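Local coordinates for uncharacterized protein (Bacteroides ovatus, PDB 4FXT) that is of unknown function, a two-domain, all-beta member of the DUF3823 family whose N- and C-terminal domains belong to the transthyretin and E-set clans, at residues Asn124-Ile138 with Leu177-Tyr191. Sequence-based numbering, arbitrary orientation.
Sequences NANMENVGIYLGTGI and LYARVGVKSDKSSEY. With EDO (1,2-ethanediol), chain O.
The ring of Tyr-178 lies against Ile-138 in the turn that follows strand 127-135, so that an aromatic contact closes one end of this antiparallel strand pair, as a salt bridge between Glu-128 and Lys-184 closes the other. The CA of Ile-138 stands 3.7 Å from the Tyr-178 ring centroid, almost on the ring normal, a CH-pi contact over one face, while Thr-136 O meets the ring edge in plane and Ile-138 CD1 packs on CE2. In the middle, Gly-131 pairs with Gly-182, joined by two backbone hydrogen bonds, and the Tyr-133 ring occupies the room over these glycines. Its CG is anti to the carbonyl carbon (chi1 -54°), which lays the ring along the strands and brings Tyr-133 OH to 3.3 Å from Tyr-191 CE2, the two side chains crossing at about a right angle. Asn-129 ND2 gives a hydrogen bond of 2.9 Å to Tyr-191 OH, with the amide plane nearly perpendicular to the ring. At the far end Glu-128 and Lys-184 run side by side, and Lys-184 NZ reaches Glu-128 OE1 at 2.9 Å from above the carboxylate plane. The same NZ also donates to Ser-185 O and Ser-188 O, a bend at its last torsion (chi4 -62°) turning it toward these acceptors. A methionine in place of Lys-184 would probably leave the Glu-128 carboxylate without its mate and both carbonyls without this donor. Lys-184 O accepts from Glu-128 N at 2.8 Å and weakly from Asn-129 N, so two residues of one strand stand against one of the other. On the sheet face away from Tyr-133 and Asn-129, Val-130, Val-181 and Leu-134 pack against strand 111-120. The pair forms the centre of a four-stranded antiparallel sheet in a beta-sandwich consistent with the E-set clan, its register shifted by this classic beta bulge.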
# COMPACT_ATOMS: atom_id res chain seq x y z
N ASN A 124 -5.15 -9.64 -16.62
CA ASN A 124 -6.55 -9.97 -16.39
C ASN A 124 -7.33 -8.78 -15.77
O ASN A 124 -8.51 -8.61 -16.08
CB ASN A 124 -6.56 -11.18 -15.44
CG ASN A 124 -7.89 -11.57 -14.91
OD1 ASN A 124 -8.88 -11.68 -15.65
ND2 ASN A 124 -7.93 -11.85 -13.59
N ALA A 125 -6.67 -8.00 -14.87
CA ALA A 125 -7.25 -6.88 -14.10
C ALA A 125 -7.60 -5.69 -14.97
O ALA A 125 -6.96 -5.45 -15.99
CB ALA A 125 -6.28 -6.43 -13.02
N ASN A 126 -8.59 -4.90 -14.53
CA ASN A 126 -9.07 -3.71 -15.21
C ASN A 126 -9.12 -2.56 -14.23
O ASN A 126 -9.57 -2.72 -13.09
CB ASN A 126 -10.42 -3.96 -15.85
CG ASN A 126 -10.38 -5.02 -16.93
OD1 ASN A 126 -11.12 -6.00 -16.85
ND2 ASN A 126 -9.48 -4.89 -17.90
N MSE A 127 -8.60 -1.42 -14.67
CA MSE A 127 -8.45 -0.20 -13.87
C MSE A 127 -9.81 0.45 -13.64
O MSE A 127 -10.58 0.60 -14.60
CB MSE A 127 -7.49 0.74 -14.63
CG MSE A 127 -7.40 2.14 -14.09
SE MSE A 127 -5.83 3.14 -14.73
CE MSE A 127 -5.80 2.81 -16.74
N GLU A 128 -10.13 0.79 -12.35
CA GLU A 128 -11.41 1.44 -11.98
C GLU A 128 -11.23 2.92 -11.77
O GLU A 128 -12.08 3.71 -12.21
CB GLU A 128 -12.07 0.86 -10.73
CG GLU A 128 -12.66 -0.54 -10.88
CD GLU A 128 -13.46 -1.00 -9.66
OE1 GLU A 128 -13.54 -0.21 -8.69
OE2 GLU A 128 -14.04 -2.11 -9.71
N ASN A 129 -10.14 3.31 -11.08
CA ASN A 129 -9.85 4.71 -10.76
C ASN A 129 -8.42 4.89 -10.33
O ASN A 129 -7.79 3.97 -9.80
CB ASN A 129 -10.79 5.22 -9.63
CG ASN A 129 -10.71 6.70 -9.36
OD1 ASN A 129 -10.86 7.52 -10.27
ND2 ASN A 129 -10.56 7.06 -8.09
N VAL A 130 -7.94 6.12 -10.52
CA VAL A 130 -6.68 6.60 -10.00
C VAL A 130 -7.02 7.82 -9.17
O VAL A 130 -7.77 8.67 -9.63
CB VAL A 130 -5.61 6.85 -11.08
CG1 VAL A 130 -4.32 7.36 -10.45
CG2 VAL A 130 -5.36 5.58 -11.88
N GLY A 131 -6.50 7.88 -7.95
CA GLY A 131 -6.73 9.00 -7.05
C GLY A 131 -5.49 9.60 -6.43
O GLY A 131 -4.51 8.89 -6.18
N ILE A 132 -5.50 10.93 -6.22
CA ILE A 132 -4.50 11.69 -5.48
C ILE A 132 -5.16 12.10 -4.19
O ILE A 132 -6.28 12.62 -4.22
CB ILE A 132 -3.84 12.88 -6.23
CG1 ILE A 132 -3.19 12.48 -7.57
CG2 ILE A 132 -2.83 13.63 -5.36
CD1 ILE A 132 -4.03 12.71 -8.63
N TYR A 133 -4.52 11.83 -3.04
CA TYR A 133 -5.09 12.14 -1.73
C TYR A 133 -4.16 13.04 -0.93
O TYR A 133 -2.93 12.90 -1.02
CB TYR A 133 -5.35 10.83 -0.98
CG TYR A 133 -6.21 9.87 -1.80
CD1 TYR A 133 -7.59 10.05 -1.89
CD2 TYR A 133 -5.64 8.80 -2.49
CE1 TYR A 133 -8.37 9.22 -2.69
CE2 TYR A 133 -6.42 7.95 -3.26
CZ TYR A 133 -7.79 8.16 -3.36
OH TYR A 133 -8.58 7.37 -4.16
N LEU A 134 -4.74 14.01 -0.21
CA LEU A 134 -4.05 14.91 0.73
C LEU A 134 -4.64 14.73 2.10
O LEU A 134 -5.87 14.73 2.21
CB LEU A 134 -4.09 16.40 0.32
CG LEU A 134 -3.60 16.83 -1.11
CD1 LEU A 134 -3.83 18.29 -1.33
CD2 LEU A 134 -2.13 16.48 -1.34
N GLY A 135 -3.80 14.52 3.11
CA GLY A 135 -4.22 14.31 4.49
C GLY A 135 -3.43 15.10 5.52
O GLY A 135 -2.33 15.58 5.21
N THR A 136 -3.98 15.24 6.74
CA THR A 136 -3.29 15.99 7.80
C THR A 136 -2.20 15.10 8.43
O THR A 136 -1.12 15.59 8.79
CB THR A 136 -4.27 16.54 8.87
OG1 THR A 136 -4.93 15.46 9.50
CG2 THR A 136 -5.34 17.45 8.32
N GLY A 137 -2.49 13.79 8.52
CA GLY A 137 -1.62 12.79 9.12
C GLY A 137 -0.98 11.79 8.18
O GLY A 137 -1.44 11.58 7.07
N ILE A 138 0.07 11.11 8.68
CA ILE A 138 0.87 10.09 8.01
C ILE A 138 -0.08 9.01 7.40
O ILE A 138 0.22 8.52 6.34
CB ILE A 138 1.97 9.48 8.99
CG1 ILE A 138 2.87 8.41 8.36
CG2 ILE A 138 1.42 9.01 10.28
CD1 ILE A 138 3.77 8.85 7.05
N LEU A 177 1.81 18.67 4.85
CA LEU A 177 0.73 17.70 4.67
C LEU A 177 1.30 16.38 4.13
O LEU A 177 2.46 16.31 3.72
CB LEU A 177 -0.41 18.21 3.77
CG LEU A 177 -0.07 18.69 2.31
CD1 LEU A 177 0.40 17.56 1.37
CD2 LEU A 177 -1.27 19.35 1.68
N TYR A 178 0.47 15.36 4.09
CA TYR A 178 0.86 14.08 3.54
C TYR A 178 0.08 13.87 2.27
O TYR A 178 -1.11 14.19 2.20
CB TYR A 178 0.64 12.95 4.55
CG TYR A 178 1.54 13.10 5.77
CD1 TYR A 178 1.15 13.87 6.87
CD2 TYR A 178 2.79 12.48 5.82
CE1 TYR A 178 1.96 13.99 7.99
CE2 TYR A 178 3.61 12.60 6.93
CZ TYR A 178 3.20 13.37 8.01
OH TYR A 178 4.05 13.53 9.08
N ALA A 179 0.79 13.43 1.22
CA ALA A 179 0.23 13.22 -0.11
C ALA A 179 0.43 11.81 -0.53
O ALA A 179 1.43 11.19 -0.12
CB ALA A 179 0.86 14.17 -1.10
N ARG A 180 -0.50 11.28 -1.33
CA ARG A 180 -0.43 9.87 -1.74
C ARG A 180 -1.23 9.60 -3.02
O ARG A 180 -2.25 10.24 -3.26
CB ARG A 180 -0.99 9.02 -0.59
CG ARG A 180 -0.36 7.67 -0.46
CD ARG A 180 -0.90 6.97 0.75
NE ARG A 180 -0.26 5.66 0.90
CZ ARG A 180 -0.74 4.68 1.64
NH1 ARG A 180 -1.90 4.82 2.27
NH2 ARG A 180 -0.10 3.52 1.71
N VAL A 181 -0.79 8.62 -3.81
CA VAL A 181 -1.44 8.23 -5.06
C VAL A 181 -1.95 6.80 -4.90
O VAL A 181 -1.20 5.95 -4.41
CB VAL A 181 -0.49 8.37 -6.30
CG1 VAL A 181 -1.21 8.02 -7.59
CG2 VAL A 181 0.11 9.76 -6.40
N GLY A 182 -3.21 6.55 -5.29
CA GLY A 182 -3.84 5.24 -5.20
C GLY A 182 -4.43 4.79 -6.50
O GLY A 182 -5.01 5.59 -7.21
N VAL A 183 -4.30 3.51 -6.85
CA VAL A 183 -4.95 2.97 -8.07
C VAL A 183 -5.82 1.78 -7.64
O VAL A 183 -5.31 0.89 -6.95
CB VAL A 183 -3.98 2.61 -9.25
CG1 VAL A 183 -2.85 1.70 -8.79
CG2 VAL A 183 -4.70 1.98 -10.42
N LYS A 184 -7.12 1.77 -8.04
CA LYS A 184 -8.04 0.67 -7.73
C LYS A 184 -8.39 -0.13 -8.98
O LYS A 184 -8.70 0.46 -10.02
CB LYS A 184 -9.33 1.18 -7.09
CG LYS A 184 -10.12 0.00 -6.55
CD LYS A 184 -11.45 0.35 -5.99
CE LYS A 184 -12.13 -0.88 -5.50
NZ LYS A 184 -12.37 -1.85 -6.57
N SER A 185 -8.35 -1.47 -8.87
CA SER A 185 -8.73 -2.42 -9.94
C SER A 185 -10.07 -3.03 -9.64
O SER A 185 -10.58 -2.87 -8.53
CB SER A 185 -7.68 -3.52 -10.10
OG SER A 185 -7.70 -4.41 -9.00
N ASP A 186 -10.61 -3.79 -10.59
CA ASP A 186 -11.88 -4.49 -10.46
C ASP A 186 -11.70 -5.82 -9.73
O ASP A 186 -12.70 -6.54 -9.53
CB ASP A 186 -12.52 -4.72 -11.86
CG ASP A 186 -11.77 -5.64 -12.83
OD1 ASP A 186 -10.54 -5.80 -12.67
OD2 ASP A 186 -12.40 -6.14 -13.79
N LYS A 187 -10.44 -6.17 -9.34
CA LYS A 187 -10.14 -7.48 -8.74
C LYS A 187 -9.93 -7.40 -7.19
O LYS A 187 -9.81 -8.44 -6.54
CB LYS A 187 -8.89 -8.11 -9.40
CG LYS A 187 -8.97 -8.31 -10.93
CD LYS A 187 -10.17 -9.15 -11.42
CE LYS A 187 -10.28 -9.15 -12.91
NZ LYS A 187 -11.60 -9.69 -13.34
N SER A 188 -9.97 -6.21 -6.61
CA SER A 188 -9.84 -5.98 -5.17
C SER A 188 -10.72 -4.81 -4.73
O SER A 188 -10.88 -3.85 -5.50
CB SER A 188 -8.39 -5.72 -4.78
OG SER A 188 -8.28 -5.50 -3.38
N SER A 189 -11.23 -4.86 -3.49
CA SER A 189 -12.06 -3.81 -2.88
C SER A 189 -11.17 -2.66 -2.35
O SER A 189 -11.67 -1.60 -1.95
CB SER A 189 -12.91 -4.40 -1.75
OG SER A 189 -12.10 -5.10 -0.82
N GLU A 190 -9.86 -2.84 -2.48
CA GLU A 190 -8.89 -1.91 -1.96
C GLU A 190 -8.05 -1.28 -3.05
O GLU A 190 -7.76 -1.90 -4.06
CB GLU A 190 -7.96 -2.72 -1.00
CG GLU A 190 -7.37 -1.93 0.13
CD GLU A 190 -8.44 -1.36 1.04
OE1 GLU A 190 -9.48 -2.03 1.32
OE2 GLU A 190 -8.20 -0.23 1.50
N TYR A 191 -7.61 -0.05 -2.80
CA TYR A 191 -6.66 0.61 -3.65
C TYR A 191 -5.27 0.14 -3.32
O TYR A 191 -4.98 -0.24 -2.18
CB TYR A 191 -6.73 2.15 -3.49
CG TYR A 191 -7.83 2.90 -4.20
CD1 TYR A 191 -9.14 2.84 -3.75
CD2 TYR A 191 -7.53 3.82 -5.20
CE1 TYR A 191 -10.16 3.55 -4.38
CE2 TYR A 191 -8.53 4.57 -5.82
CZ TYR A 191 -9.85 4.44 -5.39
OH TYR A 191 -10.86 5.17 -5.97
C1 EDO O . -5.82 11.90 6.91
O1 EDO O . -4.84 11.94 7.96
C2 EDO O . -7.01 12.90 7.09
O2 EDO O . -6.63 14.26 6.94